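Local coordinates for 3' terminal uridylyl transferase (Trypanosoma brucei, PDB 5HZD), which adds uridines to the 3' ends of guide RNAs, ribosomal RNAs and some mRNAs during mitochondrial RNA editing, at residues Trp51-Trp65 and Thr489-Glu501. Numbering follows the deposited sequence.
Sequences WNRALNARRNTITSW and TELYRGLLSLLKE. With SO4 (sulfate ion), chain E.
Trp-65 meets residues 498-500 with both its ring nitrogen and a ring face. NE1 donates to Lys-500 O at 2.9 Å with an N-H...O angle of 155°; the acceptor lies near the indole plane, and the donor sits almost on the line of the C=O bond. Leu-498 packs over one face, its CD2 3.8 Å from the centroid of the five-membered ring and 20° off the normal, a CH-pi contact. A water approaches the opposite face and weakly donates to Glu-501 OE2.

A second carbonyl is held by Arg-58, which sits at the N-cap of helix 59-76 where helix 51-57 has ended. Its chain bends at chi2 (-61°), folding back so that NH1 reaches Leu-499 O at 2.9 Å, tilted from both the carbonyl and guanidinium planes. Two successive carbonyls in the last half of the type I turn 497-500 are thus gripped, one by Arg-58 in the helix break, the other by Trp-65 within helix 59-76. Between them, the Thr-61 methyl CG2 rests 3.5 Å from Lys-500 O.

Apolar contact continues at Trp-51, whose six-membered ring presents CH2 to Leu-495 CD1 (3.5 Å) and Leu-499 CD1 (3.7 Å). Both methyls come in obliquely to the ring, while Leu-55 of its own helix lies against one face.

Away from the nucleotide and zinc sites, the contact joins helices near the start of this construct to its last modelled helix, 481-497. Helix 385-409 backs it through Val-400, touching Trp-51 and Leu-498, and Tyr-404, stacked on Trp-51; Phe-509 meets Trp-65 edge-to-face, and helix 37-47 flanks helix 481-497 farther along.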
# COMPACT_ATOMS: atom_id res chain seq x y z
N TRP A 51 7.31 4.74 -35.56
CA TRP A 51 7.63 4.86 -34.14
C TRP A 51 9.06 5.28 -33.82
O TRP A 51 9.26 6.19 -33.01
CB TRP A 51 7.28 3.58 -33.36
CG TRP A 51 7.27 3.85 -31.88
CD1 TRP A 51 8.05 3.26 -30.92
CD2 TRP A 51 6.43 4.78 -31.20
NE1 TRP A 51 7.74 3.76 -29.68
CE2 TRP A 51 6.75 4.71 -29.83
CE3 TRP A 51 5.43 5.67 -31.61
CZ2 TRP A 51 6.11 5.48 -28.87
CZ3 TRP A 51 4.79 6.44 -30.66
CH2 TRP A 51 5.13 6.34 -29.31
N ASN A 52 10.05 4.66 -34.44
CA ASN A 52 11.42 5.07 -34.15
C ASN A 52 11.68 6.52 -34.54
O ASN A 52 12.36 7.24 -33.82
CB ASN A 52 12.43 4.14 -34.81
CG ASN A 52 12.53 2.81 -34.10
OD1 ASN A 52 12.25 2.71 -32.90
ND2 ASN A 52 12.94 1.78 -34.83
N ARG A 53 11.13 6.94 -35.67
CA ARG A 53 11.23 8.33 -36.09
C ARG A 53 10.59 9.26 -35.05
O ARG A 53 11.11 10.34 -34.78
CB ARG A 53 10.58 8.55 -37.46
CG ARG A 53 11.35 7.92 -38.62
CD ARG A 53 10.63 8.14 -39.94
NE ARG A 53 10.41 9.56 -40.18
CZ ARG A 53 9.32 10.06 -40.77
NH1 ARG A 53 8.36 9.24 -41.18
NH2 ARG A 53 9.19 11.37 -40.95
N ALA A 54 9.46 8.84 -34.50
CA ALA A 54 8.75 9.66 -33.52
C ALA A 54 9.59 9.78 -32.26
O ALA A 54 9.75 10.87 -31.70
CB ALA A 54 7.37 9.05 -33.21
N LEU A 55 10.11 8.65 -31.77
CA LEU A 55 10.97 8.68 -30.60
C LEU A 55 12.17 9.58 -30.79
O LEU A 55 12.57 10.31 -29.88
CB LEU A 55 11.49 7.27 -30.30
CG LEU A 55 10.45 6.31 -29.74
CD1 LEU A 55 11.13 4.98 -29.48
CD2 LEU A 55 9.83 6.82 -28.44
N ASN A 56 12.74 9.56 -31.99
CA ASN A 56 13.90 10.40 -32.23
C ASN A 56 13.51 11.87 -32.21
O ASN A 56 14.18 12.69 -31.58
CB ASN A 56 14.54 10.04 -33.56
CG ASN A 56 15.64 11.01 -33.93
OD1 ASN A 56 15.39 12.05 -34.52
ND2 ASN A 56 16.87 10.68 -33.55
N ALA A 57 12.45 12.21 -32.93
CA ALA A 57 12.05 13.61 -33.02
C ALA A 57 11.66 14.16 -31.66
O ALA A 57 11.94 15.33 -31.36
CB ALA A 57 10.90 13.79 -34.01
N ARG A 58 11.01 13.33 -30.85
CA ARG A 58 10.47 13.79 -29.56
C ARG A 58 11.41 13.45 -28.41
O ARG A 58 11.01 13.50 -27.25
CB ARG A 58 9.06 13.21 -29.30
CG ARG A 58 8.06 13.49 -30.46
CD ARG A 58 7.84 14.99 -30.69
NE ARG A 58 7.00 15.22 -31.87
CZ ARG A 58 5.72 15.58 -31.81
NH1 ARG A 58 5.15 15.77 -30.63
NH2 ARG A 58 5.02 15.79 -32.93
N ARG A 59 12.68 13.19 -28.72
CA ARG A 59 13.64 12.85 -27.66
C ARG A 59 13.77 13.88 -26.52
O ARG A 59 13.81 13.49 -25.36
CB ARG A 59 15.02 12.51 -28.26
CG ARG A 59 15.82 13.69 -28.77
CD ARG A 59 16.98 13.25 -29.69
NE ARG A 59 17.65 14.40 -30.31
CZ ARG A 59 17.19 15.04 -31.38
NH1 ARG A 59 16.07 14.64 -31.97
NH2 ARG A 59 17.85 16.08 -31.88
N ASN A 60 13.77 15.17 -26.84
CA ASN A 60 13.89 16.19 -25.80
C ASN A 60 12.67 16.19 -24.90
O ASN A 60 12.79 16.37 -23.69
CB ASN A 60 14.10 17.58 -26.40
CG ASN A 60 15.44 17.70 -27.12
OD1 ASN A 60 16.37 16.94 -26.82
ND2 ASN A 60 15.56 18.67 -28.03
N THR A 61 11.51 15.98 -25.50
CA THR A 61 10.26 15.97 -24.74
C THR A 61 10.21 14.75 -23.83
O THR A 61 9.79 14.83 -22.67
CB THR A 61 9.03 15.98 -25.70
OG1 THR A 61 8.98 17.26 -26.33
CG2 THR A 61 7.73 15.71 -24.90
N ILE A 62 10.66 13.61 -24.35
CA ILE A 62 10.63 12.39 -23.57
C ILE A 62 11.58 12.50 -22.37
O ILE A 62 11.23 12.14 -21.24
CB ILE A 62 10.94 11.16 -24.48
CG1 ILE A 62 9.83 11.01 -25.51
CG2 ILE A 62 11.10 9.90 -23.65
CD1 ILE A 62 10.17 10.06 -26.64
N THR A 63 12.75 13.09 -22.58
CA THR A 63 13.65 13.36 -21.47
C THR A 63 13.07 14.33 -20.44
O THR A 63 13.23 14.17 -19.24
CB THR A 63 15.00 13.81 -22.00
OG1 THR A 63 15.55 12.70 -22.73
CG2 THR A 63 15.95 14.22 -20.89
N SER A 64 12.37 15.35 -20.93
CA SER A 64 11.68 16.28 -20.05
C SER A 64 10.66 15.53 -19.21
O SER A 64 10.52 15.81 -18.02
CB SER A 64 11.00 17.40 -20.86
OG SER A 64 10.35 18.32 -20.01
N TRP A 65 9.96 14.56 -19.81
CA TRP A 65 9.01 13.77 -19.02
C TRP A 65 9.76 12.96 -17.95
O TRP A 65 9.30 12.86 -16.82
CB TRP A 65 8.11 12.88 -19.90
CG TRP A 65 6.90 13.64 -20.50
CD1 TRP A 65 6.69 13.96 -21.81
CD2 TRP A 65 5.75 14.11 -19.79
NE1 TRP A 65 5.49 14.62 -21.96
CE2 TRP A 65 4.89 14.72 -20.73
CE3 TRP A 65 5.35 14.06 -18.44
CZ2 TRP A 65 3.67 15.29 -20.37
CZ3 TRP A 65 4.14 14.63 -18.09
CH2 TRP A 65 3.31 15.24 -19.05
N THR A 489 -8.31 2.61 -24.05
CA THR A 489 -8.38 4.05 -24.37
C THR A 489 -7.34 4.83 -23.59
O THR A 489 -6.59 5.64 -24.18
CB THR A 489 -9.75 4.68 -24.04
OG1 THR A 489 -10.77 4.06 -24.84
CG2 THR A 489 -9.77 6.17 -24.36
N GLU A 490 -7.29 4.58 -22.29
CA GLU A 490 -6.35 5.31 -21.43
C GLU A 490 -4.89 4.96 -21.72
O GLU A 490 -4.01 5.83 -21.59
CB GLU A 490 -6.69 5.13 -19.94
CG GLU A 490 -8.10 5.63 -19.55
CD GLU A 490 -8.40 7.08 -19.98
OE1 GLU A 490 -7.48 7.94 -19.95
OE2 GLU A 490 -9.57 7.37 -20.37
N LEU A 491 -4.62 3.72 -22.13
CA LEU A 491 -3.23 3.39 -22.48
C LEU A 491 -2.82 4.15 -23.75
O LEU A 491 -1.70 4.66 -23.83
CB LEU A 491 -3.10 1.88 -22.66
CG LEU A 491 -3.19 1.11 -21.35
CD1 LEU A 491 -3.51 -0.35 -21.63
CD2 LEU A 491 -1.88 1.22 -20.55
N TYR A 492 -3.72 4.26 -24.73
CA TYR A 492 -3.39 5.05 -25.92
C TYR A 492 -3.20 6.50 -25.53
O TYR A 492 -2.30 7.16 -26.06
CB TYR A 492 -4.50 5.01 -27.00
CG TYR A 492 -4.75 3.68 -27.63
CD1 TYR A 492 -3.73 2.99 -28.26
CD2 TYR A 492 -6.03 3.14 -27.64
CE1 TYR A 492 -3.96 1.76 -28.87
CE2 TYR A 492 -6.28 1.91 -28.24
CZ TYR A 492 -5.25 1.24 -28.85
OH TYR A 492 -5.48 0.01 -29.44
N ARG A 493 -4.05 7.03 -24.64
CA ARG A 493 -3.98 8.42 -24.24
C ARG A 493 -2.64 8.68 -23.54
O ARG A 493 -2.00 9.71 -23.79
CB ARG A 493 -5.15 8.78 -23.34
CG ARG A 493 -5.34 10.27 -23.20
CD ARG A 493 -6.33 10.71 -22.14
NE ARG A 493 -7.53 9.89 -22.04
CZ ARG A 493 -8.66 10.05 -22.74
NH1 ARG A 493 -8.80 10.99 -23.69
NH2 ARG A 493 -9.66 9.22 -22.50
N GLY A 494 -2.21 7.75 -22.70
CA GLY A 494 -0.93 7.92 -22.02
C GLY A 494 0.24 7.97 -23.00
O GLY A 494 1.14 8.80 -22.86
N LEU A 495 0.22 7.07 -23.99
CA LEU A 495 1.26 6.99 -25.01
C LEU A 495 1.37 8.33 -25.73
O LEU A 495 2.45 8.90 -25.86
CB LEU A 495 0.90 5.91 -26.02
CG LEU A 495 1.88 5.70 -27.17
CD1 LEU A 495 3.20 5.20 -26.60
CD2 LEU A 495 1.32 4.70 -28.17
N LEU A 496 0.23 8.83 -26.19
CA LEU A 496 0.21 10.06 -26.97
C LEU A 496 0.64 11.25 -26.15
O LEU A 496 1.27 12.18 -26.68
CB LEU A 496 -1.17 10.29 -27.61
CG LEU A 496 -1.58 9.19 -28.57
CD1 LEU A 496 -3.06 9.31 -29.00
CD2 LEU A 496 -0.67 9.17 -29.78
N SER A 497 0.31 11.26 -24.86
CA SER A 497 0.58 12.43 -24.01
C SER A 497 2.08 12.59 -23.73
O SER A 497 2.56 13.70 -23.51
CB SER A 497 -0.13 12.29 -22.68
OG SER A 497 -1.54 12.38 -22.86
N LEU A 498 2.81 11.48 -23.72
CA LEU A 498 4.23 11.55 -23.36
C LEU A 498 5.08 12.01 -24.55
O LEU A 498 6.29 12.27 -24.41
CB LEU A 498 4.73 10.19 -22.82
CG LEU A 498 4.16 9.80 -21.45
CD1 LEU A 498 4.42 8.31 -21.16
CD2 LEU A 498 4.73 10.65 -20.35
N LEU A 499 4.47 12.08 -25.72
CA LEU A 499 5.19 12.59 -26.90
C LEU A 499 5.02 14.07 -27.06
O LEU A 499 5.55 14.66 -28.01
CB LEU A 499 4.70 11.93 -28.19
CG LEU A 499 4.78 10.42 -28.23
CD1 LEU A 499 4.14 9.89 -29.51
CD2 LEU A 499 6.24 9.99 -28.14
N LYS A 500 4.24 14.69 -26.18
CA LYS A 500 3.90 16.09 -26.35
C LYS A 500 4.18 16.90 -25.10
O LYS A 500 4.43 16.36 -24.02
CB LYS A 500 2.42 16.21 -26.70
CG LYS A 500 2.03 15.49 -27.96
CD LYS A 500 0.54 15.64 -28.27
CE LYS A 500 -0.34 15.32 -27.07
NZ LYS A 500 -0.66 16.57 -26.32
N GLU A 501 4.16 18.22 -25.24
CA GLU A 501 4.12 19.09 -24.06
C GLU A 501 2.80 18.94 -23.29
O GLU A 501 2.79 18.72 -22.08
CB GLU A 501 4.33 20.55 -24.47
CG GLU A 501 5.68 21.10 -24.02
CD GLU A 501 6.80 20.07 -24.18
OE1 GLU A 501 6.94 19.50 -25.29
OE2 GLU A 501 7.53 19.81 -23.20
S SO4 E . -7.89 13.67 -25.75
O1 SO4 E . -9.26 13.23 -25.50
O2 SO4 E . -6.94 12.75 -25.12
O3 SO4 E . -7.71 15.01 -25.18
O4 SO4 E . -7.66 13.70 -27.19
O HOH W 1 7.70 17.16 -20.99